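Local atomic coordinates of geranyltranstransferase (Roseobacter denitrificans, PDB entry 4LLS), a protein that probably condenses isopentenyl diphosphate with an allylic diphosphate such as farnesyl diphosphate to make a longer isoprenoid diphosphate, with magnesium as cofactor. Residues R155-L160 with G212-Q217; D40-A45 with Q136-E141; A227-L232 with D283-S288. One frame throughout, in Å; residues are numbered along the deposited sequence.

How the contacts relate
Starting from the N terminus, contact 2 closes the first loop: helix 22-43 meets helix 125-144 across 90 residues, which include the calcium ligands Asp102 and Asp108. Contact 1 follows, joining helix 152-166 to the end of helix 190-215 around a loop that carries Glu182 and Lys200. Contact 3 comes last, tying helix 221-244 to helix 271-288; Asp238 and Lys252 lie in its span. The three loops run in series, and none nests in or crosses another. Contacts 1 and 2 touch where Ala159 O packs on Phe140 CE2, 3.5 Å away, and both reach the second subunit. Contacts 2 and 3 lie on opposite sides of the chain's centre; all three belong to one helical prenyl synthase fold.

Contact 1: residues R155-L160 with G212-Q217; sequences RADLAL and GARLAQ
A water molecule joins Asp157 to Arg214 where the two charged groups themselves stay just too far apart for a salt bridge. Asp157 OD2 lies 4.0 Å from Arg214 NE; the water donates to that oxygen at 2.6 Å and accepts from the nitrogen, Arg214 NE, at 2.8 Å. The carboxylate and guanidinium planes are turned 71° apart, and the two side chains cross at about a right angle. With CG anti to the backbone N (chi1 -172°), Asp157 sends its carboxylate out to the extended arginine chain, and OD2 also sits 3.8 Å from Arg214 CD. Beside this polar bridge is a greasy patch. Leu158 divides its methyls: CD1 meets Leu215 CD2 at 3.7 Å, the two leucines crossing nearly perpendicularly, while CD2 rests against Arg214 CB at 4.0 Å. Arg214 and Leu215 lie on the last turn of helix 190-215, which ends in a Schellman motif with Gln217, at positive phi, as its C-prime residue. Further back on that helix, Trp207 NE1 hydrogen-bonds to Leu158 O. Helix 125-144 packs against helix 152-166 through Val143, which touches Leu158 and Ala159, and Ala156 and Ala159 also pack on the second subunit.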
ATOM      1  N   ARG A 155      16.825  -6.536  -0.394  1.00 12.50           N
ATOM      2  CA  ARG A 155      15.713  -5.629  -0.025  1.00 14.02           C
ATOM      3  C   ARG A 155      14.833  -5.310  -1.229  1.00 14.00           C
ATOM      4  O   ARG A 155      13.601  -5.312  -1.152  1.00 13.90           O
ATOM      5  CB  ARG A 155      16.181  -4.350   0.647  1.00 14.09           C
ATOM      6  CG  ARG A 155      16.980  -4.647   1.899  1.00 14.90           C
ATOM      7  CD  ARG A 155      17.040  -3.500   2.869  1.00 15.77           C
ATOM      8  NE  ARG A 155      17.475  -2.243   2.281  1.00 15.89           N
ATOM      9  CZ  ARG A 155      18.734  -1.979   1.932  1.00 17.11           C
ATOM     10  NH1 ARG A 155      19.736  -2.832   2.204  1.00 19.40           N
ATOM     11  NH2 ARG A 155      19.022  -0.784   1.467  1.00 16.76           N
ATOM     12  N   ALA A 156      15.440  -4.978  -2.343  1.00 12.33           N
ATOM     13  CA  ALA A 156      14.664  -4.663  -3.534  1.00 12.73           C
ATOM     14  C   ALA A 156      13.839  -5.856  -3.984  1.00 13.71           C
ATOM     15  O   ALA A 156      12.675  -5.680  -4.372  1.00 15.71           O
ATOM     16  CB  ALA A 156      15.609  -4.253  -4.645  1.00 15.43           C
ATOM     17  N   ASP A 157      14.396  -7.066  -3.892  1.00 15.01           N
ATOM     18  CA  ASP A 157      13.709  -8.266  -4.288  1.00 15.69           C
ATOM     19  C   ASP A 157      12.579  -8.609  -3.320  1.00 14.68           C
ATOM     20  O   ASP A 157      11.533  -9.106  -3.762  1.00 14.52           O
ATOM     21  CB  ASP A 157      14.649  -9.444  -4.407  1.00 21.45           C
ATOM     22  CG  ASP A 157      13.965 -10.657  -5.017  1.00 23.17           C
ATOM     23  OD1 ASP A 157      13.506 -10.550  -6.176  1.00 26.77           O
ATOM     24  OD2 ASP A 157      13.831 -11.656  -4.300  1.00 28.79           O
ATOM     25  N   LEU A 158      12.807  -8.399  -2.027  1.00 15.26           N
ATOM     26  CA  LEU A 158      11.729  -8.571  -1.021  1.00 12.94           C
ATOM     27  C   LEU A 158      10.564  -7.657  -1.370  1.00 12.42           C
ATOM     28  O   LEU A 158       9.397  -8.068  -1.275  1.00 12.86           O
ATOM     29  CB  LEU A 158      12.201  -8.277   0.375  1.00 15.85           C
ATOM     30  CG  LEU A 158      13.108  -9.345   1.018  1.00 17.57           C
ATOM     31  CD1 LEU A 158      13.690  -8.743   2.282  1.00 22.96           C
ATOM     32  CD2 LEU A 158      12.408 -10.654   1.268  1.00 23.03           C
ATOM     33  N   ALA A 159      10.850  -6.410  -1.698  1.00 11.29           N
ATOM     34  CA  ALA A 159       9.764  -5.444  -1.982  1.00 10.56           C
ATOM     35  C   ALA A 159       9.053  -5.796  -3.290  1.00 10.32           C
ATOM     36  O   ALA A 159       7.832  -5.747  -3.360  1.00 11.60           O
ATOM     37  CB  ALA A 159      10.279  -4.027  -2.060  1.00 12.46           C
ATOM     38  N   LEU A 160       9.796  -6.143  -4.348  1.00 10.27           N
ATOM     39  CA  LEU A 160       9.190  -6.505  -5.604  1.00 10.15           C
ATOM     40  C   LEU A 160       8.282  -7.722  -5.421  1.00 10.44           C
ATOM     41  O   LEU A 160       7.141  -7.732  -5.899  1.00 11.11           O
ATOM     42  CB  LEU A 160      10.268  -6.756  -6.678  1.00 10.26           C
ATOM     43  CG  LEU A 160       9.753  -7.089  -8.065  1.00 11.89           C
ATOM     44  CD1 LEU A 160       8.837  -6.030  -8.659  1.00 12.74           C
ATOM     45  CD2 LEU A 160      10.940  -7.356  -8.982  1.00 13.34           C
ATOM     46  N   GLY A 212      12.662 -16.305   4.356  1.00 13.33           N
ATOM     47  CA  GLY A 212      13.957 -16.698   4.922  1.00 13.99           C
ATOM     48  C   GLY A 212      14.935 -17.093   3.842  1.00 14.81           C
ATOM     49  O   GLY A 212      16.133 -16.765   3.929  1.00 14.66           O
ATOM     50  N   ALA A 213      14.456 -17.789   2.815  1.00 14.20           N
ATOM     51  CA  ALA A 213      15.313 -18.158   1.720  1.00 13.36           C
ATOM     52  C   ALA A 213      15.713 -16.907   0.942  1.00 15.72           C
ATOM     53  O   ALA A 213      16.892 -16.758   0.572  1.00 15.71           O
ATOM     54  CB  ALA A 213      14.637 -19.181   0.834  1.00 15.17           C
ATOM     55  N   ARG A 214      14.763 -16.026   0.652  1.00 13.96           N
ATOM     56  CA  ARG A 214      15.105 -14.808  -0.059  1.00 15.17           C
ATOM     57  C   ARG A 214      16.153 -13.980   0.699  1.00 15.37           C
ATOM     58  O   ARG A 214      17.107 -13.448   0.108  1.00 15.49           O
ATOM     59  CB  ARG A 214      13.840 -14.007  -0.346  1.00 14.83           C
ATOM     60  CG  ARG A 214      12.996 -14.606  -1.442  1.00 15.85           C
ATOM     61  CD  ARG A 214      11.820 -13.714  -1.788  1.00 16.67           C
ATOM     62  NE  ARG A 214      11.066 -14.214  -2.940  1.00 19.46           N
ATOM     63  CZ  ARG A 214       9.762 -14.438  -2.985  1.00 15.81           C
ATOM     64  NH1 ARG A 214       8.988 -14.189  -1.941  1.00 16.03           N
ATOM     65  NH2 ARG A 214       9.210 -14.858  -4.120  1.00 19.29           N
ATOM     66  N   LEU A 215      16.041 -13.891   2.012  1.00 14.54           N
ATOM     67  CA  LEU A 215      16.975 -13.143   2.841  1.00 13.16           C
ATOM     68  C   LEU A 215      18.391 -13.727   2.725  1.00 15.49           C
ATOM     69  O   LEU A 215      19.363 -12.989   2.834  1.00 17.91           O
ATOM     70  CB  LEU A 215      16.547 -13.143   4.295  1.00 14.68           C
ATOM     71  CG  LEU A 215      15.312 -12.256   4.570  1.00 13.63           C
ATOM     72  CD1 LEU A 215      14.707 -12.546   5.925  1.00 15.51           C
ATOM     73  CD2 LEU A 215      15.719 -10.803   4.523  1.00 15.81           C
ATOM     74  N   ALA A 216      18.467 -15.020   2.469  1.00 15.98           N
ATOM     75  CA  ALA A 216      19.774 -15.701   2.395  1.00 14.88           C
ATOM     76  C   ALA A 216      20.218 -15.911   0.952  1.00 18.81           C
ATOM     77  O   ALA A 216      21.204 -16.593   0.694  1.00 19.21           O
ATOM     78  CB  ALA A 216      19.708 -17.032   3.140  1.00 15.93           C
ATOM     79  N   GLN A 217      19.480 -15.355  -0.004  1.00 18.57           N
ATOM     80  CA  GLN A 217      19.779 -15.501  -1.425  1.00 18.92           C
ATOM     81  C   GLN A 217      19.879 -16.994  -1.772  1.00 22.53           C
ATOM     82  O   GLN A 217      20.785 -17.428  -2.502  1.00 22.65           O
ATOM     83  CB  GLN A 217      21.089 -14.738  -1.767  1.00 25.02           C
ATOM     84  CG  GLN A 217      21.046 -13.238  -1.409  1.00 29.13           C
ATOM     85  CD  GLN A 217      22.418 -12.557  -1.416  1.00 28.28           C
ATOM     86  OE1 GLN A 217      22.986 -12.219  -0.371  1.00 32.95           O
ATOM     87  NE2 GLN A 217      22.959 -12.399  -2.590  1.00 28.35           N
TER
HETATM   88  O   HOH W   1      12.620 -13.725  -5.216  1.00 28.69           O

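Contact 2: residues D40-A45 with Q136-E141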
ATOM      1  N   ASP A  40       5.589  -1.313  17.959  1.00 13.24           N
ATOM      2  CA  ASP A  40       5.570  -0.258  18.976  1.00 13.85           C
ATOM      3  C   ASP A  40       6.682   0.738  18.697  1.00 14.87           C
ATOM      4  O   ASP A  40       6.485   1.950  18.771  1.00 14.89           O
ATOM      5  CB  ASP A  40       5.730  -0.850  20.365  1.00 15.85           C
ATOM      6  CG  ASP A  40       4.473  -1.610  20.858  1.00 17.04           C
ATOM      7  OD1 ASP A  40       3.377  -1.579  20.231  1.00 17.53           O
ATOM      8  OD2 ASP A  40       4.626  -2.258  21.915  1.00 20.89           O
ATOM      9  N   LYS A  41       7.874   0.233  18.417  1.00 14.45           N
ATOM     10  CA  LYS A  41       9.045   1.100  18.204  1.00 15.35           C
ATOM     11  C   LYS A  41       8.902   1.929  16.930  1.00 17.91           C
ATOM     12  O   LYS A  41       9.137   3.136  16.918  1.00 18.42           O
ATOM     13  CB  LYS A  41      10.310   0.271  18.142  1.00 19.41           C
ATOM     14  CG  LYS A  41      10.732  -0.352  19.468  1.00 24.41           C
ATOM     15  CD  LYS A  41      11.959  -1.227  19.249  1.00 34.61           C
ATOM     16  CE  LYS A  41      12.161  -2.276  20.334  1.00 41.32           C
ATOM     17  NZ  LYS A  41      13.239  -3.230  19.937  1.00 46.81           N
ATOM     18  N   VAL A  42       8.425   1.299  15.858  1.00 15.45           N
ATOM     19  CA  VAL A  42       8.303   2.000  14.592  1.00 15.18           C
ATOM     20  C   VAL A  42       7.198   3.064  14.617  1.00 15.53           C
ATOM     21  O   VAL A  42       7.412   4.192  14.167  1.00 16.97           O
ATOM     22  CB  VAL A  42       8.043   0.972  13.463  1.00 16.02           C
ATOM     23  CG1 VAL A  42       7.630   1.675  12.178  1.00 21.55           C
ATOM     24  CG2 VAL A  42       9.258   0.113  13.249  1.00 17.12           C
ATOM     25  N   LEU A  43       6.070   2.769  15.239  1.00 13.84           N
ATOM     26  CA  LEU A  43       4.922   3.660  15.294  1.00 14.34           C
ATOM     27  C   LEU A  43       5.136   4.803  16.307  1.00 16.58           C
ATOM     28  O   LEU A  43       4.524   5.856  16.203  1.00 17.42           O
ATOM     29  CB  LEU A  43       3.630   2.884  15.576  1.00 18.37           C
ATOM     30  CG  LEU A  43       3.159   1.937  14.465  1.00 16.90           C
ATOM     31  CD1 LEU A  43       1.902   1.195  14.877  1.00 20.27           C
ATOM     32  CD2 LEU A  43       2.914   2.727  13.190  1.00 18.70           C
ATOM     33  N   ALA A  44       6.065   4.590  17.233  1.00 17.74           N
ATOM     34  CA  ALA A  44       6.396   5.642  18.212  1.00 18.28           C
ATOM     35  C   ALA A  44       6.897   6.909  17.552  1.00 20.85           C
ATOM     36  O   ALA A  44       6.811   7.970  18.175  1.00 23.05           O
ATOM     37  CB  ALA A  44       7.439   5.133  19.187  1.00 19.79           C
ATOM     38  N   ALA A  45       7.487   6.773  16.364  1.00 20.07           N
ATOM     39  CA  ALA A  45       8.042   7.909  15.611  1.00 23.55           C
ATOM     40  C   ALA A  45       6.971   8.741  14.916  1.00 23.31           C
ATOM     41  O   ALA A  45       7.274   9.844  14.438  1.00 28.16           O
ATOM     42  CB  ALA A  45       9.054   7.401  14.601  1.00 27.94           C
ATOM     43  N   GLN A 136      -0.302  -0.436   4.454  1.00  9.87           N
ATOM     44  CA  GLN A 136       0.310  -0.953   3.254  1.00 10.75           C
ATOM     45  C   GLN A 136       1.649  -0.240   3.028  1.00 10.39           C
ATOM     46  O   GLN A 136       2.693  -0.862   2.746  1.00  9.52           O
ATOM     47  CB  GLN A 136      -0.589  -0.894   2.031  1.00 11.20           C
ATOM     48  CG  GLN A 136       0.197  -1.395   0.793  1.00 10.43           C
ATOM     49  CD  GLN A 136      -0.482  -1.471  -0.551  1.00 12.72           C
ATOM     50  OE1 GLN A 136       0.170  -1.845  -1.517  1.00 14.47           O
ATOM     51  NE2 GLN A 136      -1.734  -1.121  -0.645  1.00 12.84           N
ATOM     52  N   THR A 137       1.656   1.086   3.145  1.00 10.44           N
ATOM     53  CA  THR A 137       2.852   1.846   2.899  1.00  9.63           C
ATOM     54  C   THR A 137       3.958   1.445   3.891  1.00  9.79           C
ATOM     55  O   THR A 137       5.130   1.264   3.526  1.00 11.10           O
ATOM     56  CB  THR A 137       2.613   3.355   3.004  1.00  9.55           C
ATOM     57  OG1 THR A 137       1.374   3.679   2.365  1.00 11.27           O
ATOM     58  CG2 THR A 137       3.765   4.088   2.371  1.00 11.68           C
ATOM     59  N   LEU A 138       3.537   1.235   5.132  1.00 10.03           N
ATOM     60  CA  LEU A 138       4.472   0.910   6.199  1.00 10.63           C
ATOM     61  C   LEU A 138       5.135  -0.462   5.896  1.00 10.44           C
ATOM     62  O   LEU A 138       6.325  -0.663   6.125  1.00 10.99           O
ATOM     63  CB  LEU A 138       3.748   0.857   7.537  1.00 11.42           C
ATOM     64  CG  LEU A 138       4.666   0.578   8.717  1.00 11.78           C
ATOM     65  CD1 LEU A 138       5.606   1.767   8.932  1.00 17.20           C
ATOM     66  CD2 LEU A 138       3.838   0.328   9.973  1.00 13.43           C
ATOM     67  N   ALA A 139       4.392  -1.424   5.336  1.00 10.46           N
ATOM     68  CA  ALA A 139       4.978  -2.705   4.967  1.00 11.23           C
ATOM     69  C   ALA A 139       6.175  -2.511   4.048  1.00  9.07           C
ATOM     70  O   ALA A 139       7.229  -3.142   4.210  1.00 10.18           O
ATOM     71  CB  ALA A 139       3.923  -3.581   4.301  1.00 10.52           C
ATOM     72  N   PHE A 140       6.021  -1.660   3.040  1.00  9.61           N
ATOM     73  CA  PHE A 140       7.107  -1.403   2.125  1.00 10.66           C
ATOM     74  C   PHE A 140       8.256  -0.611   2.745  1.00 10.93           C
ATOM     75  O   PHE A 140       9.411  -0.894   2.437  1.00 10.81           O
ATOM     76  CB  PHE A 140       6.572  -0.734   0.860  1.00  9.85           C
ATOM     77  CG  PHE A 140       5.798  -1.688  -0.013  1.00  9.52           C
ATOM     78  CD1 PHE A 140       4.417  -1.668  -0.053  1.00 10.23           C
ATOM     79  CD2 PHE A 140       6.458  -2.608  -0.794  1.00 10.99           C
ATOM     80  CE1 PHE A 140       3.723  -2.605  -0.764  1.00 12.74           C
ATOM     81  CE2 PHE A 140       5.764  -3.536  -1.509  1.00 12.74           C
ATOM     82  CZ  PHE A 140       4.397  -3.541  -1.499  1.00 13.57           C
ATOM     83  N   GLU A 141       7.969   0.282   3.683  1.00  9.88           N
ATOM     84  CA  GLU A 141       9.015   0.968   4.435  1.00 10.92           C
ATOM     85  C   GLU A 141       9.832  -0.028   5.228  1.00 12.77           C
ATOM     86  O   GLU A 141      11.062   0.010   5.215  1.00 12.41           O
ATOM     87  CB  GLU A 141       8.419   2.022   5.342  1.00 10.63           C
ATOM     88  CG  GLU A 141       9.473   2.749   6.159  1.00 13.40           C
ATOM     89  CD  GLU A 141       8.969   3.976   6.913  1.00 16.43           C
ATOM     90  OE1 GLU A 141       7.774   4.280   6.853  1.00 15.20           O
ATOM     91  OE2 GLU A 141       9.767   4.604   7.674  1.00 17.85           O
TER
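Apolar packing does all the work between these segments, and Leu138 receives both residues of segment 40-45 that touch it. Its CD1 meets Val42 CG1 at 3.8 Å, the two side chains sliding past each other in opposite directions. Its other methyl, CD2, lies 4.1 Å from Leu43 CD2, with the leucines set at a slant. In Leu138 chi1 of -178° extends CG toward helix 22-43, and the branch there gives one methyl to each partner; in Val42 it is CG1, anti to the backbone N (chi1 168°), that reaches Leu138. The backbones stay well apart, at 9.3 Å between Val42 CA and Leu138 CA, so only branch ends meet. The contact joins the N-terminal helix 22-43 to helix 125-144 of the helical prenyl synthase fold, away from the ligand and metal sites, and Leu43 also packs on Met55, Ala56 and Thr59 of helix 50-59.

Elsewhere on segment 136-141 polar groups bond the second subunit: Glu141 OE2 forms a salt bridge with Arg164 NE of that chain, and Gln136 and Thr137 hydrogen-bond there. Helix 125-144 thus carries dimer bonds as well as this apolar contact, where methyls with no directional bond leave the fit to shape alone.

Contact 3: residues A227-L232 with D283-S288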
ATOM      1  N   ALA A 227       4.594 -23.787   1.498  1.00 12.37           N
ATOM      2  CA  ALA A 227       3.636 -22.755   1.704  1.00 12.37           C
ATOM      3  C   ALA A 227       2.362 -22.964   0.900  1.00 15.71           C
ATOM      4  O   ALA A 227       1.292 -22.553   1.347  1.00 15.34           O
ATOM      5  CB  ALA A 227       4.221 -21.409   1.356  1.00 13.36           C
ATOM      6  N   GLN A 228       2.466 -23.589  -0.264  1.00 14.80           N
ATOM      7  CA  GLN A 228       1.252 -23.894  -1.067  1.00 15.70           C
ATOM      8  C   GLN A 228       0.318 -24.819  -0.277  1.00 16.03           C
ATOM      9  O   GLN A 228      -0.865 -24.502  -0.041  1.00 16.56           O
ATOM     10  CB  GLN A 228       1.640 -24.515  -2.412  1.00 19.79           C
ATOM     11  CG  GLN A 228       2.272 -23.503  -3.357  1.00 26.56           C
ATOM     12  CD  GLN A 228       2.946 -24.103  -4.591  1.00 37.36           C
ATOM     13  OE1 GLN A 228       3.335 -25.271  -4.603  1.00 46.55           O
ATOM     14  NE2 GLN A 228       3.148 -23.268  -5.617  1.00 44.09           N
ATOM     15  N   ALA A 229       0.889 -25.845   0.320  1.00 14.78           N
ATOM     16  CA  ALA A 229       0.104 -26.756   1.157  1.00 15.39           C
ATOM     17  C   ALA A 229      -0.371 -26.062   2.425  1.00 15.40           C
ATOM     18  O   ALA A 229      -1.510 -26.237   2.881  1.00 15.93           O
ATOM     19  CB  ALA A 229       0.915 -27.960   1.524  1.00 16.86           C
ATOM     20  N   LEU A 230       0.554 -25.396   3.103  1.00 13.70           N
ATOM     21  CA  LEU A 230       0.219 -24.736   4.348  1.00 14.73           C
ATOM     22  C   LEU A 230      -0.918 -23.738   4.185  1.00 14.08           C
ATOM     23  O   LEU A 230      -1.810 -23.628   5.027  1.00 14.58           O
ATOM     24  CB  LEU A 230       1.468 -24.055   4.946  1.00 14.59           C
ATOM     25  CG  LEU A 230       1.293 -23.506   6.361  1.00 15.32           C
ATOM     26  CD1 LEU A 230       1.378 -24.648   7.353  1.00 18.87           C
ATOM     27  CD2 LEU A 230       2.356 -22.461   6.705  1.00 16.27           C
ATOM     28  N   GLY A 231      -0.835 -22.928   3.152  1.00 14.04           N
ATOM     29  CA  GLY A 231      -1.846 -21.896   2.956  1.00 14.70           C
ATOM     30  C   GLY A 231      -3.213 -22.507   2.712  1.00 15.17           C
ATOM     31  O   GLY A 231      -4.211 -21.947   3.137  1.00 14.05           O
ATOM     32  N   LEU A 232      -3.267 -23.576   1.924  1.00 15.21           N
ATOM     33  CA  LEU A 232      -4.565 -24.201   1.645  1.00 15.57           C
ATOM     34  C   LEU A 232      -5.095 -24.820   2.929  1.00 15.47           C
ATOM     35  O   LEU A 232      -6.268 -24.676   3.257  1.00 15.21           O
ATOM     36  CB  LEU A 232      -4.426 -25.253   0.554  1.00 17.74           C
ATOM     37  CG  LEU A 232      -5.723 -25.969   0.203  1.00 19.64           C
ATOM     38  CD1 LEU A 232      -6.842 -25.015  -0.156  1.00 21.61           C
ATOM     39  CD2 LEU A 232      -5.422 -26.914  -0.958  1.00 20.43           C
ATOM     40  N   ASP A 283       0.571 -33.396   5.803  1.00 21.31           N
ATOM     41  CA  ASP A 283       1.576 -34.344   5.381  1.00 23.83           C
ATOM     42  C   ASP A 283       2.336 -33.798   4.191  1.00 19.08           C
ATOM     43  O   ASP A 283       3.539 -33.962   4.090  1.00 21.17           O
ATOM     44  CB  ASP A 283       0.929 -35.708   5.048  1.00 26.70           C
ATOM     45  CG  ASP A 283       0.467 -36.461   6.288  1.00 34.36           C
ATOM     46  OD1 ASP A 283       0.718 -36.008   7.417  1.00 37.75           O
ATOM     47  OD2 ASP A 283      -0.237 -37.476   6.137  1.00 40.22           O
ATOM     48  N   GLU A 284       1.616 -33.175   3.255  1.00 18.38           N
ATOM     49  CA  GLU A 284       2.223 -32.579   2.078  1.00 18.50           C
ATOM     50  C   GLU A 284       3.185 -31.482   2.453  1.00 17.45           C
ATOM     51  O   GLU A 284       4.321 -31.425   1.971  1.00 18.49           O
ATOM     52  CB  GLU A 284       1.164 -32.055   1.109  1.00 22.20           C
ATOM     53  CG  GLU A 284       0.369 -33.174   0.465  1.00 27.34           C
ATOM     54  CD  GLU A 284      -0.718 -32.663  -0.473  1.00 32.13           C
ATOM     55  OE1 GLU A 284      -0.486 -31.659  -1.198  1.00 29.59           O
ATOM     56  OE2 GLU A 284      -1.825 -33.249  -0.454  1.00 34.20           O
ATOM     57  N   ALA A 285       2.757 -30.649   3.389  1.00 19.41           N
ATOM     58  CA  ALA A 285       3.619 -29.571   3.888  1.00 18.66           C
ATOM     59  C   ALA A 285       4.867 -30.103   4.540  1.00 19.58           C
ATOM     60  O   ALA A 285       5.993 -29.666   4.211  1.00 19.15           O
ATOM     61  CB  ALA A 285       2.850 -28.717   4.877  1.00 18.24           C
ATOM     62  N   CYS A 286       4.704 -31.100   5.402  1.00 20.46           N
ATOM     63  CA  CYS A 286       5.862 -31.686   6.069  1.00 21.77           C
ATOM     64  C   CYS A 286       6.806 -32.373   5.076  1.00 21.78           C
ATOM     65  O   CYS A 286       8.032 -32.190   5.130  1.00 22.91           O
ATOM     66  CB  CYS A 286       5.438 -32.638   7.185  1.00 23.12           C
ATOM     67  SG  CYS A 286       4.690 -31.726   8.544  1.00 27.63           S
ATOM     68  N   ASP A 287       6.251 -33.078   4.099  1.00 19.01           N
ATOM     69  CA  ASP A 287       7.072 -33.721   3.083  1.00 23.80           C
ATOM     70  C   ASP A 287       7.941 -32.722   2.311  1.00 21.51           C
ATOM     71  O   ASP A 287       9.050 -33.048   1.892  1.00 21.26           O
ATOM     72  CB  ASP A 287       6.189 -34.495   2.097  1.00 22.84           C
ATOM     73  CG  ASP A 287       5.618 -35.786   2.692  1.00 32.81           C
ATOM     74  OD1 ASP A 287       6.029 -36.209   3.788  1.00 34.18           O
ATOM     75  OD2 ASP A 287       4.733 -36.381   2.051  1.00 35.70           O
ATOM     76  N   SER A 288       7.398 -31.529   2.054  1.00 17.88           N
ATOM     77  CA  SER A 288       8.078 -30.502   1.289  1.00 18.20           C
ATOM     78  C   SER A 288       9.330 -29.994   2.010  1.00 17.03           C
ATOM     79  O   SER A 288      10.188 -29.408   1.374  1.00 19.59           O
ATOM     80  CB  SER A 288       7.131 -29.313   1.080  1.00 21.12           C
ATOM     81  OG  SER A 288       6.040 -29.643   0.255  1.00 28.46           O
TER
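A first torsion of -68° in Glu284 puts CG beside the backbone N, anti to the carbonyl carbon, and so takes it off the methyl of Ala229; CB, which the helix backbone itself turns toward Ala229, is left as the atom that touches. The two atoms, Glu284 CB and Ala229 CB, are 4.1 Å apart. Beyond CG the glutamate is extended, and its OE2 makes a salt bridge with Arg277 on the same helix 271-288. The setting is a close antiparallel helix pair in the all-helical prenyl synthase fold: the axes of the two short segments run 156° apart in direction and approach to 8.0 Å.

Alanines make that closeness possible. Ala229 and Ala285 face each other with their CA atoms 5.3 Å apart, and the methyl of Ala229 lies against the opposite backbone, with CB 3.8 Å from Ala285 N. The return contact is methyl to methyl, Ala229 CB to Ala285 CB at 3.9 Å. Leu230 flanks this seam and lends only a little surface to it; its side chain also packs against Ala303 and Val306 of helix 297-308. Ala285 touches Ala303 too, as well as Tyr226 of helix 221-244. The bound isopentenyl diphosphate is about 10 Å from the Leu230 side chain.

At the end of segment 283-288 the carbonyl oxygen of Glu284 takes two bonds from Ser288, N on one face of its plane and OG on the other, the hydroxyl donating across 3.0 Å from Ser288 OG to Glu284 O.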